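Local coordinates for protein putative N-acetylmuramoyl-L-alanine amidase,autolysin cwp6 (Peptoclostridium difficile, PDB 5J72) that probably cleaves the N-acetylmuramoyl-L-alanine amide bond of peptidoglycan with a zinc-dependent amidase domain, and carries CWB2 modules that attach it to the cell wall, at residues K10-G15 with V106-I111; A365-K370 with A385-P390; N36-D41 with E74-K79. All blocks are in the same frame, centred on the assembly; numbering follows the deposited sequence. Where two conformers were deposited one is given.

Interaction 1 of 3, residues K10-G15 with V106-I111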
ATOM      1  N   LYS A  10      17.222  -3.774  -9.693  1.00 19.22           N
ATOM      2  CA  LYS A  10      18.038  -4.948  -9.941  1.00 20.31           C
ATOM      3  C   LYS A  10      17.149  -6.094 -10.477  1.00 17.35           C
ATOM      4  O   LYS A  10      17.643  -7.155 -10.866  1.00 18.92           O
ATOM      5  CB  LYS A  10      18.676  -5.401  -8.647  1.00 20.54           C
ATOM      6  CG  LYS A  10      19.621  -4.311  -8.050  1.00 27.94           C
ATOM      7  CD  LYS A  10      20.667  -3.891  -9.108  1.00 28.66           C
ATOM      8  CE  LYS A  10      21.968  -4.618  -8.989  1.00 39.39           C
ATOM      9  NZ  LYS A  10      22.358  -4.964  -7.554  1.00 32.52           N
ATOM     10  N   SER A  11      15.834  -5.878 -10.477  1.00 17.43           N
ATOM     11  CA  SER A  11      14.871  -6.848 -11.045  1.00 18.65           C
ATOM     12  C   SER A  11      13.999  -6.047 -12.019  1.00 20.64           C
ATOM     13  O   SER A  11      13.409  -5.019 -11.613  1.00 19.73           O
ATOM     14  CB  SER A  11      14.036  -7.468  -9.925  1.00 20.88           C
ATOM     15  OG  SER A  11      13.155  -8.441 -10.451  1.00 25.86           O
ATOM     16  N   VAL A  12      13.931  -6.443 -13.298  1.00 17.57           N
ATOM     17  CA  VAL A  12      13.179  -5.682 -14.295  1.00 17.32           C
ATOM     18  C   VAL A  12      12.349  -6.657 -15.178  1.00 15.00           C
ATOM     19  O   VAL A  12      12.383  -7.858 -14.918  1.00 15.71           O
ATOM     20  CB  VAL A  12      14.162  -4.848 -15.197  1.00 15.73           C
ATOM     21  CG1 VAL A  12      14.946  -3.840 -14.325  1.00 17.94           C
ATOM     22  CG2 VAL A  12      15.134  -5.767 -15.944  1.00 16.90           C
ATOM     23  N   VAL A  13      11.653  -6.121 -16.157  1.00 15.75           N
ATOM     24  CA  VAL A  13      10.942  -6.953 -17.151  1.00 15.14           C
ATOM     25  C   VAL A  13      11.206  -6.224 -18.468  1.00 16.76           C
ATOM     26  O   VAL A  13      11.722  -5.131 -18.496  1.00 16.76           O
ATOM     27  CB  VAL A  13       9.396  -7.077 -16.903  1.00 17.87           C
ATOM     28  CG1 VAL A  13       9.098  -7.701 -15.521  1.00 17.17           C
ATOM     29  CG2 VAL A  13       8.766  -5.699 -16.947  1.00 16.08           C
ATOM     30  N   LEU A  14      10.828  -6.828 -19.588  1.00 17.83           N
ATOM     31  CA  LEU A  14      10.980  -6.157 -20.892  1.00 17.65           C
ATOM     32  C   LEU A  14      10.218  -4.851 -20.876  1.00 17.08           C
ATOM     33  O   LEU A  14       9.006  -4.842 -20.498  1.00 17.66           O
ATOM     34  CB  LEU A  14      10.430  -7.156 -21.974  1.00 15.82           C
ATOM     35  CG  LEU A  14      10.598  -6.635 -23.415  1.00 17.84           C
ATOM     36  CD1 LEU A  14      12.108  -6.590 -23.844  1.00 16.47           C
ATOM     37  CD2 LEU A  14       9.853  -7.627 -24.367  1.00 20.00           C
ATOM     38  N   GLY A  15      10.882  -3.749 -21.235  1.00 18.41           N
ATOM     39  CA  GLY A  15      10.260  -2.440 -21.248  1.00 22.16           C
ATOM     40  C   GLY A  15      10.537  -1.634 -19.973  1.00 22.36           C
ATOM     41  O   GLY A  15      10.171  -0.467 -19.910  1.00 20.57           O
ATOM     42  N   VAL A 106      21.582  -7.383 -13.297  1.00 17.32           N
ATOM     43  CA  VAL A 106      20.157  -7.042 -13.254  1.00 15.67           C
ATOM     44  C   VAL A 106      19.392  -8.175 -13.865  1.00 18.47           C
ATOM     45  O   VAL A 106      19.758  -8.588 -14.986  1.00 18.25           O
ATOM     46  CB  VAL A 106      19.942  -5.707 -14.026  1.00 17.57           C
ATOM     47  CG1 VAL A 106      18.447  -5.461 -14.234  1.00 17.24           C
ATOM     48  CG2 VAL A 106      20.594  -4.554 -13.234  1.00 16.17           C
ATOM     49  N   THR A 107      18.396  -8.731 -13.137  1.00 16.33           N
ATOM     50  CA  THR A 107      17.640  -9.865 -13.646  1.00 16.12           C
ATOM     51  C   THR A 107      16.382  -9.387 -14.361  1.00 20.31           C
ATOM     52  O   THR A 107      15.582  -8.599 -13.804  1.00 17.18           O
ATOM     53  CB  THR A 107      17.287 -10.798 -12.466  1.00 20.15           C
ATOM     54  OG1 THR A 107      18.499 -11.182 -11.840  1.00 19.86           O
ATOM     55  CG2 THR A 107      16.554 -12.042 -12.938  1.00 18.70           C
ATOM     56  N   GLN A 108      16.190  -9.861 -15.593  1.00 16.37           N
ATOM     57  CA  GLN A 108      14.999  -9.508 -16.381  1.00 17.39           C
ATOM     58  C   GLN A 108      14.054 -10.683 -16.334  1.00 17.74           C
ATOM     59  O   GLN A 108      14.270 -11.732 -16.963  1.00 18.26           O
ATOM     60  CB  GLN A 108      15.395  -9.178 -17.835  1.00 17.18           C
ATOM     61  CG  GLN A 108      14.197  -8.749 -18.690  1.00 17.08           C
ATOM     62  CD  GLN A 108      14.715  -8.115 -19.969  1.00 18.32           C
ATOM     63  OE1 GLN A 108      15.644  -7.318 -19.954  1.00 18.56           O
ATOM     64  NE2 GLN A 108      14.055  -8.406 -21.115  1.00 17.48           N
ATOM     65  N   GLU A 109      12.959 -10.536 -15.588  1.00 19.78           N
ATOM     66  CA  GLU A 109      11.980 -11.620 -15.455  1.00 17.87           C
ATOM     67  C   GLU A 109      10.852 -11.380 -16.454  1.00 18.43           C
ATOM     68  O   GLU A 109      10.836 -10.372 -17.156  1.00 18.67           O
ATOM     69  CB  GLU A 109      11.354 -11.565 -14.059  1.00 19.32           C
ATOM     70  CG  GLU A 109      12.380 -11.498 -12.966  1.00 25.72           C
ATOM     71  CD  GLU A 109      12.859 -12.903 -12.558  1.00 37.46           C
ATOM     72  OE1 GLU A 109      13.523 -13.013 -11.515  1.00 40.51           O
ATOM     73  OE2 GLU A 109      12.581 -13.869 -13.270  1.00 38.58           O
ATOM     74  N   PHE A 110       9.897 -12.303 -16.513  1.00 19.19           N
ATOM     75  CA  PHE A 110       8.761 -12.124 -17.409  1.00 19.70           C
ATOM     76  C   PHE A 110       7.467 -12.619 -16.777  1.00 18.20           C
ATOM     77  O   PHE A 110       7.518 -13.389 -15.824  1.00 19.95           O
ATOM     78  CB  PHE A 110       9.005 -12.811 -18.783  1.00 20.47           C
ATOM     79  CG  PHE A 110       9.144 -14.309 -18.699  1.00 21.08           C
ATOM     80  CD1 PHE A 110      10.387 -14.896 -18.569  1.00 24.69           C
ATOM     81  CD2 PHE A 110       8.024 -15.131 -18.774  1.00 21.82           C
ATOM     82  CE1 PHE A 110      10.520 -16.271 -18.491  1.00 30.12           C
ATOM     83  CE2 PHE A 110       8.149 -16.511 -18.692  1.00 22.74           C
ATOM     84  CZ  PHE A 110       9.399 -17.075 -18.546  1.00 29.99           C
ATOM     85  N   ILE A 111       6.339 -12.152 -17.275  1.00 19.23           N
ATOM     86  CA  ILE A 111       4.996 -12.550 -16.754  1.00 20.96           C
ATOM     87  C   ILE A 111       4.830 -14.036 -16.912  1.00 24.20           C
ATOM     88  O   ILE A 111       5.034 -14.541 -18.032  1.00 22.90           O
ATOM     89  CB  ILE A 111       3.954 -11.778 -17.584  1.00 23.74           C
ATOM     90  CG1 ILE A 111       3.907 -10.324 -17.069  1.00 23.71           C
ATOM     91  CG2 ILE A 111       2.562 -12.465 -17.451  1.00 25.39           C
ATOM     92  CD1 ILE A 111       3.273  -9.371 -18.159  1.00 26.20           C
TER
HETATM   93  O   HOH W   1      20.092  -9.520 -10.270  1.00 21.26           O
HETATM   94  O   HOH W   2      14.156 -10.928 -10.019  1.00 32.28           O
HETATM   95  O   HOH W   3       9.771  -9.561 -19.509  1.00 16.75           O
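Gln-108 lays one face of its side-chain amide against Leu-14: the CA of Leu-14 stands almost directly above NE2 at 3.8 Å, with its CB nearby and CD1 oblique to the plane. The amide's polar ends are held elsewhere, OE1 by Trp-73 NE1 and NE2 by the carbonyl of Lys-65, which fixes its rotation. CG anti to the backbone N (chi1 -178°) sends the extended chain past Val-13 to this site. The other flat group, the carboxylate of Glu-109, reaches Ser-11 through a water that lies 2.6 Å from OE1 and 2.7 Å from Ser-11 OG. Between these groups the backbones form a parallel ladder of the N-terminal domain, whose strand directions differ by 37°. Thr-107 N donates to Lys-10 O (2.9 Å), Val-12 N to Thr-107 O (2.8 Å) and Glu-109 N to Val-12 O (2.8 Å), so Val-12 bonds to both neighbours of Gln-108, as in parallel strands. On the Val-12 and Gln-108 face, Val-12 and Val-106 side chains cross at about a right angle (CG2 to CG1 3.7 Å), beside Tyr-63 of strand 56-63. The opposite face, at Ser-11, packs on Thr-414 and Tyr-416 of strand 411-418. A water bridges Leu-14 N and Glu-109 O.

Interaction 2 of 3, residues A365-K370 with A385-P390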
ATOM      1  N   ALA A 365       6.515  -0.966  -9.927  1.00 21.06           N
ATOM      2  CA  ALA A 365       6.546  -2.099  -9.003  1.00 17.23           C
ATOM      3  C   ALA A 365       5.495  -1.958  -7.934  1.00 18.70           C
ATOM      4  O   ALA A 365       4.885  -0.900  -7.838  1.00 19.26           O
ATOM      5  CB  ALA A 365       7.885  -2.172  -8.311  1.00 18.08           C
ATOM      6  N   MET A 366       5.299  -3.011  -7.134  1.00 18.69           N
ATOM      7  CA  MET A 366       4.392  -2.917  -5.988  1.00 18.59           C
ATOM      8  C   MET A 366       5.025  -3.696  -4.963  1.00 20.73           C
ATOM      9  O   MET A 366       5.369  -4.835  -5.215  1.00 20.48           O
ATOM     10  CB  MET A 366       2.971  -3.495  -6.280  0.71 19.55           C
ATOM     11  CG  MET A 366       2.043  -3.456  -5.039  0.71 23.66           C
ATOM     12  SD  MET A 366       1.343  -1.816  -4.889  0.71 24.18           S
ATOM     13  CE  MET A 366      -0.030  -1.941  -6.070  0.71 19.22           C
ATOM     14  N   LEU A 367       5.254  -3.115  -3.774  1.00 16.45           N
ATOM     15  CA  LEU A 367       5.869  -3.892  -2.699  1.00 16.69           C
ATOM     16  C   LEU A 367       4.757  -4.319  -1.765  1.00 19.26           C
ATOM     17  O   LEU A 367       4.020  -3.457  -1.286  1.00 21.89           O
ATOM     18  CB  LEU A 367       6.936  -3.033  -1.910  1.00 16.83           C
ATOM     19  CG  LEU A 367       8.299  -2.799  -2.672  1.00 18.30           C
ATOM     20  CD1 LEU A 367       8.078  -1.649  -3.696  1.00 15.45           C
ATOM     21  CD2 LEU A 367       9.443  -2.413  -1.715  1.00 21.08           C
ATOM     22  N   VAL A 368       4.687  -5.617  -1.410  1.00 17.80           N
ATOM     23  CA  VAL A 368       3.538  -6.080  -0.612  1.00 19.70           C
ATOM     24  C   VAL A 368       3.960  -6.578   0.736  1.00 21.40           C
ATOM     25  O   VAL A 368       4.726  -7.524   0.818  1.00 21.47           O
ATOM     26  CB  VAL A 368       2.831  -7.247  -1.381  1.00 20.20           C
ATOM     27  CG1 VAL A 368       1.643  -7.783  -0.522  1.00 21.51           C
ATOM     28  CG2 VAL A 368       2.338  -6.740  -2.728  1.00 18.81           C
ATOM     29  N   ALA A 369       3.469  -5.924   1.817  1.00 19.02           N
ATOM     30  CA  ALA A 369       3.811  -6.286   3.166  1.00 19.30           C
ATOM     31  C   ALA A 369       2.530  -6.683   3.953  1.00 22.35           C
ATOM     32  O   ALA A 369       1.416  -6.280   3.611  1.00 20.59           O
ATOM     33  CB  ALA A 369       4.434  -5.071   3.885  1.00 19.72           C
ATOM     34  N   LYS A 370       2.726  -7.485   4.990  1.00 22.86           N
ATOM     35  CA  LYS A 370       1.649  -7.906   5.861  1.00 25.17           C
ATOM     36  C   LYS A 370       1.162  -6.710   6.617  1.00 22.59           C
ATOM     37  O   LYS A 370       1.994  -5.951   7.103  1.00 23.54           O
ATOM     38  CB  LYS A 370       2.205  -8.942   6.841  1.00 27.25           C
ATOM     39  CG  LYS A 370       2.544 -10.268   6.143  1.00 29.63           C
ATOM     40  CD  LYS A 370       3.184 -11.315   7.127  1.00 32.48           C
ATOM     41  CE  LYS A 370       4.558 -10.896   7.593  1.00 30.45           C
ATOM     42  NZ  LYS A 370       5.038 -11.702   8.752  1.00 38.97           N
ATOM     43  N   ALA A 385      10.964   3.635  -1.837  1.00 15.34           N
ATOM     44  CA  ALA A 385      11.270   5.015  -2.267  1.00 16.03           C
ATOM     45  C   ALA A 385      12.316   5.015  -3.450  1.00 17.03           C
ATOM     46  O   ALA A 385      12.165   5.762  -4.392  1.00 18.82           O
ATOM     47  CB  ALA A 385      11.900   5.755  -1.104  1.00 14.61           C
ATOM     48  N   LYS A 386      13.347   4.201  -3.344  1.00 16.33           N
ATOM     49  CA  LYS A 386      14.399   4.080  -4.406  1.00 15.70           C
ATOM     50  C   LYS A 386      13.720   3.640  -5.760  1.00 16.84           C
ATOM     51  O   LYS A 386      13.989   4.183  -6.822  1.00 18.91           O
ATOM     52  CB  LYS A 386      15.402   2.982  -3.958  1.00 14.88           C
ATOM     53  CG  LYS A 386      16.562   2.784  -4.997  1.00 18.15           C
ATOM     54  CD  LYS A 386      17.553   1.726  -4.435  1.00 25.50           C
ATOM     55  CE  LYS A 386      18.601   1.366  -5.508  1.00 35.45           C
ATOM     56  NZ  LYS A 386      19.571   2.482  -5.776  1.00 36.71           N
ATOM     57  N   LEU A 387      12.840   2.671  -5.677  1.00 16.06           N
ATOM     58  CA  LEU A 387      12.118   2.155  -6.865  1.00 17.17           C
ATOM     59  C   LEU A 387      10.978   3.072  -7.328  1.00 19.07           C
ATOM     60  O   LEU A 387      10.400   2.836  -8.407  1.00 19.67           O
ATOM     61  CB  LEU A 387      11.503   0.774  -6.515  1.00 16.58           C
ATOM     62  CG  LEU A 387      12.525  -0.284  -6.105  1.00 16.04           C
ATOM     63  CD1 LEU A 387      11.785  -1.594  -5.680  1.00 18.24           C
ATOM     64  CD2 LEU A 387      13.519  -0.512  -7.351  1.00 18.06           C
ATOM     65  N   LYS A 388      10.636   4.114  -6.525  1.00 17.05           N
ATOM     66  CA  LYS A 388       9.549   5.062  -6.779  1.00 18.25           C
ATOM     67  C   LYS A 388       8.240   4.248  -6.987  1.00 20.31           C
ATOM     68  O   LYS A 388       7.520   4.450  -7.991  1.00 19.78           O
ATOM     69  CB  LYS A 388       9.875   5.989  -7.944  1.00 21.08           C
ATOM     70  CG  LYS A 388      11.194   6.794  -7.672  1.00 23.51           C
ATOM     71  CD  LYS A 388      11.386   7.777  -8.847  1.00 29.81           C
ATOM     72  CE  LYS A 388      12.623   8.680  -8.784  1.00 38.06           C
ATOM     73  NZ  LYS A 388      12.771   9.289  -7.457  1.00 47.13           N
ATOM     74  N   ALA A 389       7.981   3.360  -6.059  1.00 19.85           N
ATOM     75  CA  ALA A 389       6.863   2.407  -6.074  1.00 21.19           C
ATOM     76  C   ALA A 389       6.145   2.393  -4.715  1.00 19.93           C
ATOM     77  O   ALA A 389       6.729   2.706  -3.688  1.00 18.03           O
ATOM     78  CB  ALA A 389       7.377   0.990  -6.372  1.00 18.39           C
ATOM     79  N   PRO A 390       4.862   2.055  -4.695  1.00 18.51           N
ATOM     80  CA  PRO A 390       4.099   2.018  -3.440  1.00 15.39           C
ATOM     81  C   PRO A 390       4.243   0.752  -2.657  1.00 17.83           C
ATOM     82  O   PRO A 390       4.600  -0.313  -3.179  1.00 17.64           O
ATOM     83  CB  PRO A 390       2.630   2.155  -3.910  1.00 15.66           C
ATOM     84  CG  PRO A 390       2.669   1.515  -5.385  1.00 16.84           C
ATOM     85  CD  PRO A 390       4.054   1.808  -5.925  1.00 16.67           C
TER
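Ala-365 and Ala-389 meet methyl to methyl, CB to CB at 3.7 Å, and the tight part of the contact is the group round Ala-365 CB and O. The same methyl of Ala-389 sits 3.5 Å from Ala-365 O, while Pro-390 brings its CD to 3.4 Å from that oxygen. Ala-365 O thus has carbon neighbours across the contact and is buried without any polar partner in the model. One straight hydrogen bond fixes the alignment: Leu-367 N donates to Pro-390 O over 2.9 Å, with 175° at the hydrogen. Met-366 has its CB directed away from 385-390, yet CG anti to the backbone N and the bend at chi2 (82°) bring SD to the CG corner of the proline ring, 3.6 Å from Pro-390 CG in the given conformer of two, the two side chains crossing at about a right angle.

Toward the helix end the fit slackens. Leu-367 CD1 still lies 3.8 Å from Ala-389 CB, but Leu-387 CD1 is 4.2 Å from it as the leucines approach by single methyls. Between Leu-387 and Ala-389, Lys-388 has the positive phi of the Schellman motif that closes helix 375-387; its exposed side chain starts away from the strand. Leu-387 O, at this helix end, accepts from Arg-9 and Ser-364.

The contact belongs to a beta-alpha-beta unit of a CWB2 module: strand 362-370 leads through helix 375-387 to strand 391-394, and Leu-367 pairs onward with Leu-392. On its other edge strand 362-370 bonds in parallel to strand 411-418, whose Tyr-416 touches Ala-365, Leu-367 and Leu-387.

Interaction 3 of 3, residues N36-D41 with E74-K79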
ATOM      1  N   ASN A  36      28.127  -0.675 -21.167  1.00 16.97           N
ATOM      2  CA  ASN A  36      27.753  -1.778 -22.049  1.00 15.73           C
ATOM      3  C   ASN A  36      27.502  -2.977 -21.159  1.00 15.16           C
ATOM      4  O   ASN A  36      28.300  -3.296 -20.289  1.00 17.30           O
ATOM      5  CB  ASN A  36      28.878  -2.064 -23.068  1.00 19.04           C
ATOM      6  CG  ASN A  36      28.523  -3.237 -23.927  1.00 30.91           C
ATOM      7  OD1 ASN A  36      28.780  -4.399 -23.504  1.00 29.84           O
ATOM      8  ND2 ASN A  36      27.821  -3.052 -25.087  1.00 29.30           N
ATOM      9  N   PHE A  37      26.342  -3.640 -21.370  1.00 14.61           N
ATOM     10  CA  PHE A  37      26.025  -4.869 -20.619  1.00 14.72           C
ATOM     11  C   PHE A  37      25.823  -5.986 -21.626  1.00 16.86           C
ATOM     12  O   PHE A  37      25.543  -5.699 -22.797  1.00 17.18           O
ATOM     13  CB  PHE A  37      24.642  -4.704 -19.921  1.00 15.77           C
ATOM     14  CG  PHE A  37      24.558  -3.491 -19.005  1.00 17.74           C
ATOM     15  CD1 PHE A  37      24.129  -2.266 -19.487  1.00 21.94           C
ATOM     16  CD2 PHE A  37      24.896  -3.583 -17.684  1.00 18.63           C
ATOM     17  CE1 PHE A  37      24.030  -1.151 -18.641  1.00 21.28           C
ATOM     18  CE2 PHE A  37      24.802  -2.460 -16.824  1.00 16.66           C
ATOM     19  CZ  PHE A  37      24.369  -1.269 -17.325  1.00 16.56           C
ATOM     20  N   MET A  38      25.887  -7.260 -21.172  1.00 16.65           N
ATOM     21  CA  MET A  38      25.558  -8.354 -22.083  1.00 17.50           C
ATOM     22  C   MET A  38      24.759  -9.361 -21.327  1.00 17.38           C
ATOM     23  O   MET A  38      24.987  -9.562 -20.122  1.00 17.81           O
ATOM     24  CB  MET A  38      26.813  -9.157 -22.575  1.00 17.71           C
ATOM     25  CG  MET A  38      27.744  -8.326 -23.467  0.68 24.17           C
ATOM     26  SD  MET A  38      27.150  -8.124 -25.194  0.68 22.27           S
ATOM     27  CE  MET A  38      27.434  -9.820 -25.866  0.68 21.13           C
ATOM     28  N   CYS A  39      23.813  -9.995 -22.019  1.00 17.01           N
ATOM     29  CA  CYS A  39      23.120 -11.125 -21.425  1.00 17.72           C
ATOM     30  C   CYS A  39      23.379 -12.259 -22.513  1.00 19.39           C
ATOM     31  O   CYS A  39      22.807 -12.181 -23.599  1.00 17.32           O
ATOM     32  CB  CYS A  39      21.629 -10.838 -21.246  1.00 18.61           C
ATOM     33  SG  CYS A  39      20.722 -12.307 -20.628  1.00 20.06           S
ATOM     34  N   TYR A  40      24.245 -13.246 -22.188  1.00 19.06           N
ATOM     35  CA  TYR A  40      24.700 -14.300 -23.139  1.00 19.67           C
ATOM     36  C   TYR A  40      25.317 -13.546 -24.318  1.00 21.82           C
ATOM     37  O   TYR A  40      26.270 -12.798 -24.073  1.00 21.98           O
ATOM     38  CB  TYR A  40      23.500 -15.190 -23.536  1.00 18.60           C
ATOM     39  CG  TYR A  40      23.965 -16.430 -24.242  1.00 22.01           C
ATOM     40  CD1 TYR A  40      24.936 -17.251 -23.679  1.00 27.40           C
ATOM     41  CD2 TYR A  40      23.452 -16.780 -25.491  1.00 27.35           C
ATOM     42  CE1 TYR A  40      25.386 -18.395 -24.343  1.00 28.50           C
ATOM     43  CE2 TYR A  40      23.899 -17.915 -26.160  1.00 26.21           C
ATOM     44  CZ  TYR A  40      24.859 -18.722 -25.577  1.00 32.73           C
ATOM     45  OH  TYR A  40      25.245 -19.892 -26.223  1.00 37.21           O
ATOM     46  N   ASP A  41      24.799 -13.652 -25.538  1.00 19.23           N
ATOM     47  CA  ASP A  41      25.425 -12.923 -26.647  1.00 20.97           C
ATOM     48  C   ASP A  41      24.696 -11.662 -27.058  1.00 23.82           C
ATOM     49  O   ASP A  41      24.963 -11.098 -28.118  1.00 23.07           O
ATOM     50  CB  ASP A  41      25.552 -13.877 -27.849  1.00 23.67           C
ATOM     51  CG  ASP A  41      24.241 -14.343 -28.398  1.00 31.26           C
ATOM     52  OD1 ASP A  41      23.197 -14.154 -27.718  1.00 28.92           O
ATOM     53  OD2 ASP A  41      24.238 -14.902 -29.538  1.00 36.63           O
ATOM     54  N   GLU A  74      24.836  -8.364 -17.457  1.00 17.27           N
ATOM     55  CA  GLU A  74      26.114  -8.228 -16.720  1.00 18.70           C
ATOM     56  C   GLU A  74      26.893  -7.090 -17.302  1.00 19.11           C
ATOM     57  O   GLU A  74      27.045  -6.990 -18.523  1.00 19.12           O
ATOM     58  CB  GLU A  74      26.933  -9.529 -16.878  1.00 21.50           C
ATOM     59  CG  GLU A  74      26.156 -10.675 -16.215  1.00 18.66           C
ATOM     60  CD  GLU A  74      26.922 -12.021 -16.182  1.00 29.05           C
ATOM     61  OE1 GLU A  74      28.116 -12.029 -16.309  1.00 35.41           O
ATOM     62  OE2 GLU A  74      26.279 -13.055 -16.031  1.00 32.01           O
ATOM     63  N   LEU A  75      27.383  -6.208 -16.450  1.00 16.00           N
ATOM     64  CA  LEU A  75      28.121  -5.033 -16.939  1.00 16.46           C
ATOM     65  C   LEU A  75      29.479  -5.456 -17.527  1.00 16.53           C
ATOM     66  O   LEU A  75      30.225  -6.186 -16.873  1.00 17.58           O
ATOM     67  CB  LEU A  75      28.399  -4.083 -15.710  1.00 19.77           C
ATOM     68  CG  LEU A  75      29.206  -2.816 -16.096  1.00 19.78           C
ATOM     69  CD1 LEU A  75      28.525  -1.895 -17.088  1.00 18.25           C
ATOM     70  CD2 LEU A  75      29.509  -2.063 -14.747  1.00 20.82           C
ATOM     71  N   GLN A  76      29.799  -5.021 -18.761  1.00 15.97           N
ATOM     72  CA  GLN A  76      31.089  -5.377 -19.417  1.00 15.25           C
ATOM     73  C   GLN A  76      32.098  -4.247 -19.436  1.00 16.88           C
ATOM     74  O   GLN A  76      33.292  -4.512 -19.313  1.00 18.88           O
ATOM     75  CB  GLN A  76      30.834  -5.717 -20.868  1.00 17.62           C
ATOM     76  CG  GLN A  76      29.680  -6.746 -21.008  1.00 20.30           C
ATOM     77  CD  GLN A  76      30.094  -8.052 -20.470  1.00 25.44           C
ATOM     78  OE1 GLN A  76      31.057  -8.645 -20.943  1.00 31.05           O
ATOM     79  NE2 GLN A  76      29.385  -8.591 -19.499  1.00 20.36           N
ATOM     80  N   SER A  77      31.656  -3.032 -19.580  1.00 17.43           N
ATOM     81  CA  SER A  77      32.605  -1.962 -19.754  1.00 18.94           C
ATOM     82  C   SER A  77      31.966  -0.611 -19.696  1.00 20.29           C
ATOM     83  O   SER A  77      30.744  -0.461 -19.779  1.00 18.54           O
ATOM     84  CB  SER A  77      33.280  -2.106 -21.144  1.00 20.47           C
ATOM     85  OG  SER A  77      32.316  -1.949 -22.185  1.00 20.64           O
ATOM     86  N   ILE A  78      32.817   0.415 -19.550  1.00 18.34           N
ATOM     87  CA  ILE A  78      32.351   1.794 -19.611  1.00 17.69           C
ATOM     88  C   ILE A  78      33.215   2.511 -20.604  1.00 18.53           C
ATOM     89  O   ILE A  78      34.451   2.437 -20.497  1.00 19.62           O
ATOM     90  CB  ILE A  78      32.498   2.484 -18.213  1.00 19.72           C
ATOM     91  CG1 ILE A  78      31.559   1.822 -17.218  1.00 18.26           C
ATOM     92  CG2 ILE A  78      32.176   3.987 -18.377  1.00 18.95           C
ATOM     93  CD1 ILE A  78      31.703   2.376 -15.742  1.00 22.25           C
ATOM     94  N   LYS A  79      32.601   3.205 -21.566  1.00 18.75           N
ATOM     95  CA  LYS A  79      33.386   3.941 -22.520  1.00 19.42           C
ATOM     96  C   LYS A  79      33.230   5.434 -22.174  1.00 19.79           C
ATOM     97  O   LYS A  79      32.090   5.888 -22.025  1.00 20.86           O
ATOM     98  CB  LYS A  79      32.854   3.728 -23.977  1.00 17.55           C
ATOM     99  CG  LYS A  79      33.659   4.577 -25.001  1.00 18.12           C
ATOM    100  CD  LYS A  79      33.360   4.156 -26.479  1.00 21.02           C
ATOM    101  CE  LYS A  79      33.855   5.176 -27.460  1.00 23.01           C
ATOM    102  NZ  LYS A  79      33.768   4.646 -28.857  1.00 21.16           N
TER
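Phe-37 and Leu-75 face each other as a non-hydrogen-bonded antiparallel pair of the N-terminal domain. Leu-75 holds CG anti to its backbone N and thereby carries CD1 over the phenyl ring, 4.2 Å from the Phe-37 centroid and 29° off the ring normal, an off-centre CH-pi contact. Glu-74 C lies at the ring edge, near its plane.

On the other side Gln-76 is folded rather than extended: a bend at chi2 (-68°) turns its amide back along its own strand, where NE2 donates to Glu-74 O at 3.0 Å from above the carbonyl plane. That oxygen also accepts from Met-38 N (2.9 Å), so two donors grip it. Gln-76 CG meets Met-38 CG at 3.5 Å in the given conformer of two, with the two chains crossing at about a right angle. Asn-36 OD1 also touches Gln-76 CG, at 3.5 Å, and the two amide planes are 77° apart, without a hydrogen bond between them.

Gln-76 and Ser-77 both sit opposite Asn-36, a classic beta bulge. Asn-36 O takes Gln-76 N at 2.7 Å and, weakly, Ser-77 N at 3.4 Å, and Asn-36 N donates to Ser-77 O.

Outward, Glu-74 forms a salt bridge with Lys-102. Strand 30-39 is paired on with strand 42-51 and strand 72-82 with strands 86-89 and 106-113, while Ile-5 of strand 3-7 packs on Leu-75.

Interactions 1 and 3 both belong to the N-terminal domain, with centres about 16 Å apart; strands 106-113 and 72-82 are adjacent, so the two contacts are linked through one antiparallel pairing. Interaction 2 lies in a CWB2 module, its centre also about 16 Å from that of interaction 1 but about 28 Å from interaction 3. Strand 411-418 joins the CWB2 module to the N-terminal domain: it pairs with 362-370 and touches the side chains of Ser-11 and Val-13. Bound ions come near without touching: the side chain of Lys-10 is about 8 Å from a calcium ion and that of Met-366 about 9 Å from the sodium ion. The zinc ligands His-460, Glu-477 and His-530 belong to none of these segments.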